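Local coordinates for aldehyde dehydrogenase (Anabaena variabilis, PDB 4H7N), which probably oxidises aldehydes to carboxylic acids with NAD+ as the electron acceptor, at residues S42-L47 and T54-W59; K312-I317 and G335-L340. All coordinates share one frame; numbering follows the deposited sequence.

In the fold
The two contacts lie on opposite sides of the chain's centre, their centres about 44 Å apart, and each pairs segments not far apart in sequence. Contact 1 joins two successive helices, 27-46 and 48-64; contact 2 sets helix 311-326 against the residues leading into the short strand 338-340. Each is mostly buried, though both have a partly exposed member, Leu47 in the first and Val337 in the second. Contact 1 relies on the edge of an aromatic ring meeting methyl groups, whereas contact 2 uses aliphatic branches and a helix carbonyl oxygen. They share no secondary-structure element, and their nearest atoms are about 26 Å apart.

Contact 1 (S42-L47 and T54-W59); sequences SRWQEL and TTLQQW
Trp44 meets Thr55 and Leu56 with the outer edge of its indole, the six-membered ring advancing between the two helices while its faces stay turned from both partners. The side chain starts with CG anti to the backbone N (chi1 -179°), beside its own carbonyl carbon, and this carries the far end of the ring to the second helix even though CB does not aim there. CZ3 lies 3.8 Å from Thr55 CG2, with the long axes of the two side chains set obliquely. At the next atom of the rim, CH2 is 3.7 Å from Leu56 CD2, a methyl that lies near the ring plane; here the side chains cross at about a right angle. One aromatic edge thus serves two consecutive residues of the facing helix. This is the packing of two successive helices joined by a tight connection: helix 27-46 is followed almost at once by helix 48-64, and the pair belongs to the N-terminal part of the aldehyde dehydrogenase fold. Arg52 of helix 48-64 gives NH1 to Trp44 O in a hydrogen bond, a second link between the two helices. An alanine in place of Trp44 would probably open a gap between the helices and leave the methyls of Thr55 and Leu56 without their aromatic neighbour. Thr55 OG1 is hydrogen-bonded to Gly51 O, within its own helix, while CB and CG2 meet the indole edge. Leu182 touches both Trp44 and Thr55, and Cys99 of helix 82-106 packs on Leu56. At the margin Leu47 CD1 comes 4.2 Å from Thr55 OG1, a loose approach.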
loop_
_atom_site.group_PDB
_atom_site.type_symbol
_atom_site.label_atom_id
_atom_site.label_comp_id
_atom_site.label_asym_id
_atom_site.label_seq_id
_atom_site.Cartn_x
_atom_site.Cartn_y
_atom_site.Cartn_z
ATOM N N SER A 42 23.758 0.709 2.968
ATOM C CA SER A 42 24.050 2.072 3.418
ATOM C C SER A 42 24.879 2.846 2.425
ATOM O O SER A 42 24.531 3.960 2.078
ATOM C CB SER A 42 24.766 2.048 4.751
ATOM O OG SER A 42 23.974 1.316 5.696
ATOM N N ARG A 43 25.974 2.253 1.966
ATOM C CA ARG A 43 26.811 2.895 0.971
ATOM C C ARG A 43 26.051 3.110 -0.339
ATOM O O ARG A 43 26.155 4.163 -0.935
ATOM C CB ARG A 43 28.044 2.036 0.678
ATOM C CG ARG A 43 29.019 2.714 -0.249
ATOM C CD ARG A 43 30.090 1.770 -0.791
ATOM N NE ARG A 43 30.759 2.539 -1.818
ATOM C CZ ARG A 43 31.700 3.449 -1.585
ATOM N NH1 ARG A 43 32.162 3.649 -0.361
ATOM N NH2 ARG A 43 32.209 4.141 -2.594
ATOM N N TRP A 44 25.285 2.106 -0.777
ATOM C CA TRP A 44 24.405 2.261 -1.961
ATOM C C TRP A 44 23.413 3.466 -1.847
ATOM O O TRP A 44 23.286 4.288 -2.769
ATOM C CB TRP A 44 23.706 0.934 -2.244
ATOM C CG TRP A 44 22.836 0.858 -3.364
ATOM C CD1 TRP A 44 21.489 0.629 -3.311
ATOM C CD2 TRP A 44 23.173 0.949 -4.753
ATOM N NE1 TRP A 44 20.975 0.579 -4.573
ATOM C CE2 TRP A 44 21.979 0.749 -5.481
ATOM C CE3 TRP A 44 24.363 1.154 -5.454
ATOM C CZ2 TRP A 44 21.921 0.826 -6.846
ATOM C CZ3 TRP A 44 24.310 1.173 -6.834
ATOM C CH2 TRP A 44 23.085 1.037 -7.508
ATOM N N GLN A 45 22.785 3.616 -0.694
ATOM C CA GLN A 45 21.884 4.741 -0.463
ATOM C C GLN A 45 22.694 6.075 -0.465
ATOM O O GLN A 45 22.314 7.060 -1.127
ATOM C CB GLN A 45 21.112 4.516 0.856
ATOM C CG GLN A 45 20.194 5.671 1.314
ATOM C CD GLN A 45 19.506 5.382 2.667
ATOM O OE1 GLN A 45 19.268 4.231 3.082
ATOM N NE2 GLN A 45 19.194 6.441 3.355
ATOM N N GLU A 46 23.854 6.077 0.182
ATOM C CA GLU A 46 24.695 7.281 0.285
ATOM C C GLU A 46 25.358 7.663 -1.027
ATOM O O GLU A 46 25.731 8.806 -1.191
ATOM C CB GLU A 46 25.771 7.124 1.370
ATOM C CG GLU A 46 25.148 7.065 2.767
ATOM C CD GLU A 46 26.076 6.507 3.859
ATOM O OE1 GLU A 46 27.163 5.946 3.543
ATOM O OE2 GLU A 46 25.694 6.608 5.052
ATOM N N LEU A 47 25.493 6.738 -1.966
ATOM C CA LEU A 47 25.937 7.143 -3.314
ATOM C C LEU A 47 25.102 8.216 -3.974
ATOM O O LEU A 47 25.587 8.904 -4.829
ATOM C CB LEU A 47 25.912 5.982 -4.292
ATOM C CG LEU A 47 27.094 5.064 -4.434
ATOM C CD1 LEU A 47 26.856 4.245 -5.702
ATOM C CD2 LEU A 47 28.421 5.775 -4.493
ATOM N N THR A 54 24.733 5.830 -12.637
ATOM C CA THR A 54 25.996 5.484 -13.317
ATOM C C THR A 54 26.264 3.975 -13.244
ATOM O O THR A 54 26.599 3.350 -14.222
ATOM C CB THR A 54 27.147 6.294 -12.725
ATOM O OG1 THR A 54 26.878 7.666 -12.993
ATOM C CG2 THR A 54 28.535 5.910 -13.325
ATOM N N THR A 55 26.075 3.416 -12.058
ATOM C CA THR A 55 26.302 2.022 -11.797
ATOM C C THR A 55 25.385 1.129 -12.621
ATOM O O THR A 55 25.840 0.181 -13.213
ATOM C CB THR A 55 26.071 1.759 -10.294
ATOM O OG1 THR A 55 27.014 2.515 -9.548
ATOM C CG2 THR A 55 26.275 0.360 -9.943
ATOM N N LEU A 56 24.093 1.442 -12.673
ATOM C CA LEU A 56 23.151 0.647 -13.451
ATOM C C LEU A 56 23.530 0.701 -14.926
ATOM O O LEU A 56 23.472 -0.318 -15.634
ATOM C CB LEU A 56 21.695 1.140 -13.244
ATOM C CG LEU A 56 20.892 0.440 -12.151
ATOM C CD1 LEU A 56 20.710 -1.039 -12.422
ATOM C CD2 LEU A 56 21.515 0.524 -10.789
ATOM N N GLN A 57 23.938 1.873 -15.410
ATOM C CA GLN A 57 24.385 1.961 -16.804
ATOM C C GLN A 57 25.661 1.137 -17.052
ATOM O O GLN A 57 25.833 0.594 -18.147
ATOM C CB GLN A 57 24.574 3.434 -17.251
ATOM C CG GLN A 57 23.220 4.170 -17.328
ATOM C CD GLN A 57 22.342 3.734 -18.517
ATOM O OE1 GLN A 57 22.822 3.470 -19.604
ATOM N NE2 GLN A 57 21.053 3.689 -18.308
ATOM N N GLN A 58 26.569 1.090 -16.078
ATOM C CA GLN A 58 27.762 0.221 -16.184
ATOM C C GLN A 58 27.336 -1.243 -16.275
ATOM O O GLN A 58 27.920 -2.000 -17.045
ATOM C CB GLN A 58 28.727 0.360 -14.986
ATOM C CG GLN A 58 29.760 1.431 -15.121
ATOM C CD GLN A 58 30.266 2.032 -13.800
ATOM O OE1 GLN A 58 29.994 1.544 -12.693
ATOM N NE2 GLN A 58 31.041 3.124 -13.933
ATOM N N TRP A 59 26.338 -1.625 -15.467
ATOM C CA TRP A 59 25.784 -2.988 -15.493
ATOM C C TRP A 59 25.148 -3.260 -16.857
ATOM O O TRP A 59 25.436 -4.296 -17.492
ATOM C CB TRP A 59 24.795 -3.216 -14.327
ATOM C CG TRP A 59 24.331 -4.621 -14.193
ATOM C CD1 TRP A 59 25.097 -5.743 -14.302
ATOM C CD2 TRP A 59 23.021 -5.067 -13.922
ATOM N NE1 TRP A 59 24.356 -6.836 -14.095
ATOM C CE2 TRP A 59 23.066 -6.472 -13.893
ATOM C CE3 TRP A 59 21.801 -4.420 -13.694
ATOM C CZ2 TRP A 59 21.958 -7.245 -13.660
ATOM C CZ3 TRP A 59 20.700 -5.184 -13.469
ATOM C CH2 TRP A 59 20.777 -6.593 -13.465
#

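Contact 2 (K312-I317 and G335-L340); sequences KQAGII and GKVEEL
Val337 has CG1 anti to its backbone N (chi1 176°) and CG2 beside that N, a torsion that spreads its two methyls over different parts of the facing helix, CG1 at Ala314 and CG2 at Ile317 and also near the Ala314 carbonyl oxygen. On the helix, Ile317 holds CG2 anti to its own N, with CG1 anti to the carbonyl carbon (chi1 -64°), and CG2 is the branch that meets the valine. In the aldehyde dehydrogenase fold this is a helix packed on the segment that leads into a beta hairpin: helix 311-326 is followed by strand 330-333, at the border of the seven-stranded sheet, and the chain then passes by the helix, meeting it at Val337, before entering the antiparallel hairpin 338-340 and 343-345. Ala314 and Ile317, three residues apart, fall on the same side of the helix and receive the one valine together. The backbones come close, with Ala314 CA 6.8 Å from Val337 CA, which the small alanine side chain probably permits. Trp344, on the partner strand of the hairpin, touches both Ala314 and Val337, adding an aromatic neighbour to this apolar patch. Ile317 and Val337 cross at about a right angle, their CG2 methyls 3.8 Å apart. Val337 CG1 touches both side chain and backbone of Ala314, 4.2 Å from Ala314 CB and 3.9 Å from Ala314 O.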
loop_
_atom_site.group_PDB
_atom_site.type_symbol
_atom_site.label_atom_id
_atom_site.label_comp_id
_atom_site.label_asym_id
_atom_site.label_seq_id
_atom_site.Cartn_x
_atom_site.Cartn_y
_atom_site.Cartn_z
ATOM N N LYS A 312 3.381 -28.598 -15.367
ATOM C CA LYS A 312 2.114 -28.484 -14.649
ATOM C C LYS A 312 1.146 -27.594 -15.462
ATOM O O LYS A 312 -0.045 -27.864 -15.560
ATOM C CB LYS A 312 2.399 -27.975 -13.253
ATOM C CG LYS A 312 1.215 -27.536 -12.437
ATOM C CD LYS A 312 1.689 -26.475 -11.439
ATOM C CE LYS A 312 0.607 -25.494 -10.990
ATOM N NZ LYS A 312 0.046 -25.992 -9.707
ATOM N N GLN A 313 1.656 -26.572 -16.134
ATOM C CA GLN A 313 0.767 -25.742 -16.930
ATOM C C GLN A 313 0.217 -26.498 -18.153
ATOM O O GLN A 313 -0.944 -26.328 -18.541
ATOM C CB GLN A 313 1.437 -24.457 -17.373
ATOM C CG GLN A 313 0.401 -23.438 -17.757
ATOM C CD GLN A 313 -0.307 -22.935 -16.503
ATOM O OE1 GLN A 313 0.335 -22.764 -15.469
ATOM N NE2 GLN A 313 -1.631 -22.757 -16.571
ATOM N N ALA A 314 1.031 -27.358 -18.739
ATOM C CA ALA A 314 0.553 -28.233 -19.794
ATOM C C ALA A 314 -0.625 -29.077 -19.324
ATOM O O ALA A 314 -1.597 -29.224 -20.065
ATOM C CB ALA A 314 1.674 -29.112 -20.308
ATOM N N GLY A 315 -0.535 -29.612 -18.095
ATOM C CA GLY A 315 -1.624 -30.367 -17.517
ATOM C C GLY A 315 -2.876 -29.519 -17.352
ATOM O O GLY A 315 -3.959 -29.978 -17.638
ATOM N N ILE A 316 -2.729 -28.281 -16.874
ATOM C CA ILE A 316 -3.877 -27.406 -16.694
ATOM C C ILE A 316 -4.559 -27.072 -18.023
ATOM O O ILE A 316 -5.798 -27.111 -18.135
ATOM C CB ILE A 316 -3.446 -26.090 -16.017
ATOM C CG1 ILE A 316 -3.105 -26.357 -14.524
ATOM C CG2 ILE A 316 -4.533 -25.045 -16.171
ATOM C CD1 ILE A 316 -2.408 -25.190 -13.813
ATOM N N ILE A 317 -3.757 -26.700 -19.023
ATOM C CA ILE A 317 -4.310 -26.349 -20.346
ATOM C C ILE A 317 -5.066 -27.565 -20.914
ATOM O O ILE A 317 -6.189 -27.449 -21.416
ATOM C CB ILE A 317 -3.215 -25.913 -21.316
ATOM C CG1 ILE A 317 -2.540 -24.647 -20.825
ATOM C CG2 ILE A 317 -3.777 -25.695 -22.734
ATOM C CD1 ILE A 317 -1.230 -24.324 -21.504
ATOM N N GLY A 335 -6.253 -27.275 -30.328
ATOM C CA GLY A 335 -7.023 -28.064 -29.385
ATOM C C GLY A 335 -6.383 -29.309 -28.821
ATOM O O GLY A 335 -7.056 -30.071 -28.160
ATOM N N LYS A 336 -5.075 -29.477 -29.013
ATOM C CA LYS A 336 -4.353 -30.632 -28.497
ATOM C C LYS A 336 -3.059 -30.253 -27.789
ATOM O O LYS A 336 -2.161 -29.704 -28.427
ATOM C CB LYS A 336 -3.941 -31.539 -29.643
ATOM C CG LYS A 336 -5.077 -32.086 -30.459
ATOM C CD LYS A 336 -4.511 -32.914 -31.612
ATOM C CE LYS A 336 -5.135 -32.533 -32.951
ATOM N NZ LYS A 336 -6.563 -32.936 -33.028
ATOM N N VAL A 337 -2.934 -30.602 -26.509
ATOM C CA VAL A 337 -1.647 -30.534 -25.841
ATOM C C VAL A 337 -0.855 -31.795 -26.159
ATOM O O VAL A 337 -1.245 -32.880 -25.770
ATOM C CB VAL A 337 -1.814 -30.375 -24.343
ATOM C CG1 VAL A 337 -0.457 -30.410 -23.647
ATOM C CG2 VAL A 337 -2.555 -29.053 -24.047
ATOM N N GLU A 338 0.243 -31.664 -26.890
ATOM C CA GLU A 338 0.987 -32.851 -27.366
ATOM C C GLU A 338 2.467 -32.746 -27.068
ATOM O O GLU A 338 3.022 -31.626 -26.933
ATOM C CB GLU A 338 0.765 -33.069 -28.848
ATOM C CG GLU A 338 0.816 -31.789 -29.663
ATOM C CD GLU A 338 0.602 -32.025 -31.152
ATOM O OE1 GLU A 338 0.538 -33.202 -31.542
ATOM O OE2 GLU A 338 0.517 -31.036 -31.921
ATOM N N GLU A 339 3.080 -33.908 -26.921
ATOM C CA GLU A 339 4.512 -34.053 -26.741
ATOM C C GLU A 339 5.198 -34.120 -28.107
ATOM O O GLU A 339 4.779 -34.856 -28.994
ATOM C CB GLU A 339 4.834 -35.280 -25.854
ATOM C CG GLU A 339 6.336 -35.558 -25.658
ATOM C CD GLU A 339 6.933 -36.547 -26.684
ATOM O OE1 GLU A 339 6.495 -37.714 -26.703
ATOM O OE2 GLU A 339 7.843 -36.188 -27.464
ATOM N N LEU A 340 6.214 -33.284 -28.298
ATOM C CA LEU A 340 7.014 -33.298 -29.507
ATOM C C LEU A 340 8.466 -33.019 -29.121
ATOM O O LEU A 340 8.781 -32.000 -28.443
ATOM C CB LEU A 340 6.532 -32.265 -30.505
ATOM C CG LEU A 340 5.081 -32.353 -30.999
ATOM C CD1 LEU A 340 4.729 -31.013 -31.617
ATOM C CD2 LEU A 340 4.900 -33.500 -32.002
#